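Side-chain contacts in acetyl-CoA hydrolase/transferase family protein (Porphyromonas gingivalis, PDB 2NVV), which probably hydrolyses acetyl-CoA or transfers CoA between acyl-CoA and acetate through a glutamyl-CoA thioester, and binds zinc: residues S241-A245 / G246-K250; A289-A292 / L293-G297; Y452-L455 / L456-Y459. All blocks are in the same frame, centred on the assembly; numbering follows the deposited sequence.

Contact 1 (S241-A245 / G246-K250); sequences SEMKA and GRIPK
Arg247 turns back over the last turn of helix 226-245 to meet Glu242, within the Schellman motif that ends the helix, with Gly246 as the positive-phi residue. Two backbone bonds define the motif: Arg247 N to Glu242 O at 2.9 Å, and Gly246 N to Met243 O at 3.1 Å. Gly246 makes the turn with a phi of 90°.

From CB outward, the arginine first runs beside the Glu242 carboxylate with CB and CG, and CD comes within 3.2 Å of Glu242 OE1. A bend at chi3 then swings the guanidinium across the helix end. CZ lies 3.5 Å from Ala245 CB, and that methyl sits over one face of the group, displaced toward its rim on the NH1 side. At the edge, NH2 makes a salt bridge to Glu242 OE2 at 2.5 Å, the carboxylate and guanidinium planes standing 53° apart. The glutamate can face the arginine because its own chain bends at chi2 (-57°). Its other oxygen, OE1, has a second partner in Arg432, so the buried carboxylate lies between two arginines and is probably kept ionised.

Next to this polar pair, Ile248 closes the apolar side of the turn. Its CD1 touches Glu242 CB at 3.5 Å, while its CB packs against Met243 CG at 3.7 Å. Met243, a selenomethionine, carries on inward to Phe252, Ile276 and Pro277. Arg247 also packs on Gly115 of the second subunit, which places this helix end at the dimer interface.

Lys250 reaches back so that NZ bonds Met243 O at 3.1 Å. That oxygen thus accepts two donors, Lys250 NZ and Gly246 N, which approach it from opposite faces of the carbonyl plane.

Contact 2 (A289-A292 / L293-G297); sequences AVIA and LMKKG
From Ala289 to Lys296 the backbone follows alpha-helical i to i+4 bonding, firm in the middle and weak at both ends. This is the C-terminal part of helix 288-295, which leads from strand 285-286 toward strand 299-304. The two firm bonds run from Met294 N to Val290 O and from Lys295 N to Ile291 O, both 2.9 Å long. The flanking ones are weak: Leu293 N to Ala289 O at 3.3 Å, and Lys296 N to Ala292 O, where the helix runs out.

The side chains touch the preceding turn mostly through its carbonyl oxygens. Leu293 turns its CG back alongside the helix, 3.5 Å from Ala289 O, with CD1 a little farther off. Its side chain, with that of Val290, meets Leu267 of helix 261-272 and Ile299 of the following strand, so this is one of two buried sides, the other facing Phe324. Met294, a selenomethionine, meets the turn before it at CB alone, 3.1 Å from Ile291 O. Because its CG stands anti to the backbone N (chi1 -159°), the selenium end is carried off toward Phe324 and Lys327. Phe324, in helix 321-324, also receives Ile291 and Lys295.

Ala289 lies at the end nearer the predicted CoA-binding residues, its side chain about 9 Å from that of Gly260 without reaching it.

The two lysines lie over the outer surface. Lys295 sets its CG 3.1 Å from Ile291 O, then bends twice along its chain and delivers NZ to a salt bridge with Asp316. Lys296 starts the same way, chi1 -56°, and its CG comes to 3.4 Å from Ala292 O.

Contact 3 (Y452-L455 / L456-Y459); sequences YRPL and LRQY
Leu455, Leu456 and Arg457 carry most of this contact, each reaching the neighbouring turn of helix 453-459 in a different way. Leu455 touches forward: its CD1 meets Gln458 OE1 at 3.4 Å, the two chains slanting past one another. A chi1 of -150° sets CG opposite the backbone N, and the side chain also packs on Phe478 of helix 477-484.

Leu456 leans back on the helix start. Its CG is 3.5 Å from Tyr452 O, the same oxygen that accepts its backbone N at 3.1 Å. Its side chain also touches Ile444 of helix 436-446 and Phe478.

Arg457 lays an extended chain alongside Arg453, both pointing the same way. Its CG passes 3.1 Å from Arg453 O, which also takes the Arg457 N-H at 3.0 Å. Farther out, Arg453 CB sits over one face of the Arg457 guanidinium, 3.6 Å from NH1. The two guanidinium planes are almost perpendicular, 84° apart, with Arg453 NE and Arg457 NH2 at 4.1 Å. This proximity of like charges is probably eased by separate partners: Arg457 NH2 has a salt bridge to Asp445, and Arg453 NH1 bonds Val448 O.

Tyr452 stands at the N-cap, and Pro454 fits in the first turn, where its lack of an N-H costs no helical bond. Tyr452, Leu455, Leu456 and Tyr459 are buried while Pro454 and Gln458 face out, the pattern of a short amphipathic helix laid against helices 436-446 and 477-484.

Along the chain the three contacts come in series, none enclosing or crossing another, and each closes only a helical turn or a helix end. Contact 1 ends helix 226-245 and turns the chain toward strand 255-257 beside the second subunit. Contact 2 follows with its centre about 24 Å away, on the helix after predicted active-site Glu284, packing against helix 261-272 and strand 299-304. Contact 3 comes much later, in the C-terminal family region, where helix 453-459 packs against helices 436-446 and 477-484. Its centre lies about 33 Å from that of contact 1 and about 42 Å from that of contact 2, so they lie in separate parts of the fold.

Contact 1 (S241-A245 / G246-K250)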
loop_
_atom_site.group_PDB
_atom_site.type_symbol
_atom_site.label_atom_id
_atom_site.label_comp_id
_atom_site.label_asym_id
_atom_site.label_seq_id
_atom_site.Cartn_x
_atom_site.Cartn_y
_atom_site.Cartn_z
ATOM N N SER A 241 10.169 19.162 15.631
ATOM C CA SER A 241 10.785 19.991 14.621
ATOM C C SER A 241 9.888 20.174 13.415
ATOM O O SER A 241 9.884 21.236 12.777
ATOM C CB SER A 241 12.105 19.362 14.214
ATOM O OG SER A 241 12.626 20.010 13.079
ATOM N N GLU A 242 9.124 19.131 13.101
ATOM C CA GLU A 242 8.202 19.150 11.972
ATOM C C GLU A 242 7.008 20.026 12.262
ATOM O O GLU A 242 6.512 20.715 11.370
ATOM C CB GLU A 242 7.730 17.730 11.652
ATOM C CG GLU A 242 8.780 16.882 10.959
ATOM C CD GLU A 242 9.269 17.526 9.678
ATOM O OE1 GLU A 242 8.489 17.585 8.699
ATOM O OE2 GLU A 242 10.430 17.988 9.659
HETATM N N MSE A 243 6.541 20.000 13.508
HETATM C CA MSE A 243 5.395 20.817 13.892
HETATM C C MSE A 243 5.716 22.292 13.761
HETATM O O MSE A 243 4.901 23.069 13.256
HETATM C CB MSE A 243 4.971 20.533 15.328
HETATM C CG MSE A 243 4.375 19.164 15.547
HETATM SE SE MSE A 243 3.565 19.057 17.286
HETATM C CE MSE A 243 5.081 18.629 18.366
ATOM N N LYS A 244 6.902 22.685 14.213
ATOM C CA LYS A 244 7.296 24.085 14.133
ATOM C C LYS A 244 7.638 24.502 12.715
ATOM O O LYS A 244 7.657 25.678 12.407
ATOM C CB LYS A 244 8.473 24.364 15.063
ATOM C CG LYS A 244 9.798 23.786 14.628
ATOM C CD LYS A 244 10.871 24.028 15.701
ATOM C CE LYS A 244 10.867 25.489 16.188
ATOM N NZ LYS A 244 10.987 26.492 15.066
ATOM N N ALA A 245 7.901 23.528 11.854
ATOM C CA ALA A 245 8.209 23.794 10.453
ATOM C C ALA A 245 6.882 23.940 9.701
ATOM O O ALA A 245 6.844 24.398 8.550
ATOM C CB ALA A 245 9.031 22.636 9.864
ATOM N N GLY A 246 5.796 23.540 10.363
ATOM C CA GLY A 246 4.478 23.619 9.756
ATOM C C GLY A 246 4.064 22.384 8.971
ATOM O O GLY A 246 3.066 22.416 8.238
ATOM N N ARG A 247 4.809 21.293 9.125
ATOM C CA ARG A 247 4.501 20.064 8.406
ATOM C C ARG A 247 3.655 19.071 9.193
ATOM O O ARG A 247 3.323 18.003 8.700
ATOM C CB ARG A 247 5.793 19.413 7.919
ATOM C CG ARG A 247 6.278 19.989 6.585
ATOM C CD ARG A 247 7.695 19.583 6.283
ATOM N NE ARG A 247 8.606 20.700 6.509
ATOM C CZ ARG A 247 9.775 20.601 7.136
ATOM N NH1 ARG A 247 10.546 21.672 7.298
ATOM N NH2 ARG A 247 10.180 19.432 7.614
ATOM N N ILE A 248 3.314 19.437 10.420
ATOM C CA ILE A 248 2.469 18.635 11.282
ATOM C C ILE A 248 1.696 19.658 12.096
ATOM O O ILE A 248 2.282 20.605 12.621
ATOM C CB ILE A 248 3.269 17.743 12.261
ATOM C CG1 ILE A 248 4.156 16.766 11.490
ATOM C CG2 ILE A 248 2.295 16.953 13.158
ATOM C CD1 ILE A 248 4.905 15.815 12.387
ATOM N N PRO A 249 0.369 19.494 12.200
ATOM C CA PRO A 249 -0.423 20.457 12.974
ATOM C C PRO A 249 0.076 20.604 14.404
ATOM O O PRO A 249 0.457 19.620 15.038
ATOM C CB PRO A 249 -1.857 19.916 12.877
ATOM C CG PRO A 249 -1.697 18.498 12.393
ATOM C CD PRO A 249 -0.494 18.523 11.505
ATOM N N LYS A 250 0.084 21.845 14.884
ATOM C CA LYS A 250 0.553 22.187 16.221
ATOM C C LYS A 250 0.038 21.330 17.370
ATOM O O LYS A 250 0.753 21.121 18.346
ATOM C CB LYS A 250 0.252 23.661 16.516
ATOM C CG LYS A 250 1.450 24.585 16.351
ATOM C CD LYS A 250 2.045 24.544 14.936
ATOM C CE LYS A 250 3.144 25.583 14.807
ATOM N NZ LYS A 250 3.558 25.806 13.393
#

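Contact 2 (A289-A292 / L293-G297)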
loop_
_atom_site.group_PDB
_atom_site.type_symbol
_atom_site.label_atom_id
_atom_site.label_comp_id
_atom_site.label_asym_id
_atom_site.label_seq_id
_atom_site.Cartn_x
_atom_site.Cartn_y
_atom_site.Cartn_z
ATOM N N ALA A 289 4.813 0.637 28.070
ATOM C CA ALA A 289 5.309 1.995 27.845
ATOM C C ALA A 289 4.194 3.016 27.649
ATOM O O ALA A 289 4.304 4.151 28.110
ATOM C CB ALA A 289 6.255 2.019 26.657
ATOM N N VAL A 290 3.121 2.613 26.971
ATOM C CA VAL A 290 1.981 3.506 26.728
ATOM C C VAL A 290 1.225 3.750 28.026
ATOM O O VAL A 290 0.862 4.880 28.353
ATOM C CB VAL A 290 1.010 2.900 25.669
ATOM C CG1 VAL A 290 -0.287 3.685 25.626
ATOM C CG2 VAL A 290 1.671 2.902 24.302
ATOM N N ILE A 291 0.999 2.676 28.770
ATOM C CA ILE A 291 0.299 2.765 30.047
ATOM C C ILE A 291 1.037 3.722 30.993
ATOM O O ILE A 291 0.418 4.555 31.659
ATOM C CB ILE A 291 0.202 1.378 30.695
ATOM C CG1 ILE A 291 -0.475 0.414 29.720
ATOM C CG2 ILE A 291 -0.551 1.463 32.003
ATOM C CD1 ILE A 291 -1.890 0.809 29.362
ATOM N N ALA A 292 2.362 3.599 31.035
ATOM C CA ALA A 292 3.188 4.433 31.895
ATOM C C ALA A 292 2.982 5.916 31.602
ATOM O O ALA A 292 2.828 6.715 32.524
ATOM C CB ALA A 292 4.667 4.059 31.719
ATOM N N LEU A 293 2.988 6.275 30.317
ATOM C CA LEU A 293 2.787 7.653 29.887
ATOM C C LEU A 293 1.362 8.105 30.154
ATOM O O LEU A 293 1.098 9.293 30.368
ATOM C CB LEU A 293 3.094 7.790 28.397
ATOM C CG LEU A 293 4.578 7.642 28.067
ATOM C CD1 LEU A 293 4.793 7.715 26.561
ATOM C CD2 LEU A 293 5.363 8.743 28.791
HETATM N N MSE A 294 0.447 7.143 30.138
HETATM C CA MSE A 294 -0.963 7.399 30.383
HETATM C C MSE A 294 -1.174 7.828 31.838
HETATM O O MSE A 294 -1.919 8.772 32.120
HETATM C CB MSE A 294 -1.758 6.131 30.081
HETATM C CG MSE A 294 -3.213 6.362 29.813
HETATM SE SE MSE A 294 -4.025 4.770 29.106
HETATM C CE MSE A 294 -5.470 4.612 30.385
ATOM N N LYS A 295 -0.510 7.128 32.760
ATOM C CA LYS A 295 -0.626 7.442 34.186
ATOM C C LYS A 295 -0.039 8.823 34.508
ATOM O O LYS A 295 -0.370 9.426 35.526
ATOM C CB LYS A 295 0.078 6.376 35.017
ATOM C CG LYS A 295 -0.307 4.962 34.648
ATOM C CD LYS A 295 -0.634 4.142 35.880
ATOM C CE LYS A 295 0.530 4.057 36.836
ATOM N NZ LYS A 295 0.067 3.496 38.129
ATOM N N LYS A 296 0.830 9.318 33.634
ATOM C CA LYS A 296 1.430 10.631 33.832
ATOM C C LYS A 296 0.701 11.694 33.007
ATOM O O LYS A 296 1.179 12.828 32.865
ATOM C CB LYS A 296 2.911 10.598 33.442
ATOM C CG LYS A 296 3.724 9.546 34.188
ATOM C CD LYS A 296 5.213 9.762 34.006
ATOM C CE LYS A 296 5.621 9.694 32.533
ATOM N NZ LYS A 296 7.060 10.074 32.332
ATOM N N GLY A 297 -0.452 11.318 32.456
ATOM C CA GLY A 297 -1.231 12.249 31.659
ATOM C C GLY A 297 -0.541 12.594 30.348
ATOM O O GLY A 297 -0.996 13.458 29.590
#

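Contact 3 (Y452-L455 / L456-Y459)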
loop_
_atom_site.group_PDB
_atom_site.type_symbol
_atom_site.label_atom_id
_atom_site.label_comp_id
_atom_site.label_asym_id
_atom_site.label_seq_id
_atom_site.Cartn_x
_atom_site.Cartn_y
_atom_site.Cartn_z
ATOM N N TYR A 452 30.176 2.049 6.984
ATOM C CA TYR A 452 29.610 1.643 5.697
ATOM C C TYR A 452 29.284 2.805 4.768
ATOM O O TYR A 452 28.901 2.599 3.621
ATOM C CB TYR A 452 28.332 0.805 5.918
ATOM C CG TYR A 452 28.573 -0.514 6.621
ATOM C CD1 TYR A 452 28.465 -0.625 8.008
ATOM C CD2 TYR A 452 28.953 -1.645 5.895
ATOM C CE1 TYR A 452 28.733 -1.833 8.651
ATOM C CE2 TYR A 452 29.220 -2.848 6.522
ATOM C CZ TYR A 452 29.111 -2.941 7.893
ATOM O OH TYR A 452 29.383 -4.147 8.489
ATOM N N ARG A 453 29.443 4.032 5.247
ATOM C CA ARG A 453 29.113 5.172 4.417
ATOM C C ARG A 453 29.970 5.288 3.150
ATOM O O ARG A 453 29.437 5.485 2.059
ATOM C CB ARG A 453 29.175 6.458 5.258
ATOM C CG ARG A 453 28.619 6.246 6.655
ATOM C CD ARG A 453 27.634 7.317 7.113
ATOM N NE ARG A 453 28.295 8.519 7.606
ATOM C CZ ARG A 453 28.001 9.134 8.754
ATOM N NH1 ARG A 453 27.049 8.672 9.562
ATOM N NH2 ARG A 453 28.675 10.220 9.097
ATOM N N PRO A 454 31.298 5.161 3.264
ATOM C CA PRO A 454 32.101 5.279 2.042
ATOM C C PRO A 454 31.860 4.194 0.991
ATOM O O PRO A 454 31.929 4.439 -0.223
ATOM C CB PRO A 454 33.540 5.297 2.574
ATOM C CG PRO A 454 33.447 4.592 3.871
ATOM C CD PRO A 454 32.157 5.078 4.457
ATOM N N LEU A 455 31.554 2.997 1.467
ATOM C CA LEU A 455 31.301 1.861 0.594
ATOM C C LEU A 455 29.991 2.053 -0.175
ATOM O O LEU A 455 29.899 1.734 -1.362
ATOM C CB LEU A 455 31.251 0.595 1.438
ATOM C CG LEU A 455 31.673 -0.744 0.832
ATOM C CD1 LEU A 455 32.913 -0.598 -0.042
ATOM C CD2 LEU A 455 31.926 -1.714 1.984
ATOM N N LEU A 456 28.973 2.584 0.494
ATOM C CA LEU A 456 27.701 2.820 -0.173
ATOM C C LEU A 456 27.794 4.052 -1.074
ATOM O O LEU A 456 27.010 4.197 -2.008
ATOM C CB LEU A 456 26.581 2.971 0.857
ATOM C CG LEU A 456 26.255 1.651 1.572
ATOM C CD1 LEU A 456 25.310 1.909 2.733
ATOM C CD2 LEU A 456 25.642 0.649 0.570
ATOM N N ARG A 457 28.756 4.937 -0.798
ATOM C CA ARG A 457 28.939 6.117 -1.635
ATOM C C ARG A 457 29.603 5.646 -2.922
ATOM O O ARG A 457 29.316 6.158 -3.999
ATOM C CB ARG A 457 29.823 7.176 -0.952
ATOM C CG ARG A 457 29.168 7.924 0.178
ATOM C CD ARG A 457 29.978 9.152 0.581
ATOM N NE ARG A 457 29.469 9.769 1.812
ATOM C CZ ARG A 457 29.985 9.581 3.026
ATOM N NH1 ARG A 457 31.041 8.796 3.198
ATOM N NH2 ARG A 457 29.431 10.173 4.075
ATOM N N GLN A 458 30.495 4.667 -2.797
ATOM C CA GLN A 458 31.186 4.098 -3.953
ATOM C C GLN A 458 30.218 3.306 -4.829
ATOM O O GLN A 458 30.416 3.180 -6.040
ATOM C CB GLN A 458 32.313 3.175 -3.501
ATOM C CG GLN A 458 33.520 3.890 -2.927
ATOM C CD GLN A 458 34.612 2.922 -2.499
ATOM O OE1 GLN A 458 34.382 2.044 -1.670
ATOM N NE2 GLN A 458 35.802 3.079 -3.063
ATOM N N TYR A 459 29.169 2.770 -4.216
ATOM C CA TYR A 459 28.176 2.002 -4.950
ATOM C C TYR A 459 27.423 2.897 -5.921
ATOM O O TYR A 459 26.981 2.446 -6.977
ATOM C CB TYR A 459 27.179 1.354 -3.989
ATOM C CG TYR A 459 26.135 0.517 -4.688
ATOM C CD1 TYR A 459 26.451 -0.737 -5.209
ATOM C CD2 TYR A 459 24.835 0.995 -4.865
ATOM C CE1 TYR A 459 25.496 -1.495 -5.890
ATOM C CE2 TYR A 459 23.871 0.248 -5.545
ATOM C CZ TYR A 459 24.212 -0.993 -6.052
ATOM O OH TYR A 459 23.263 -1.712 -6.721
#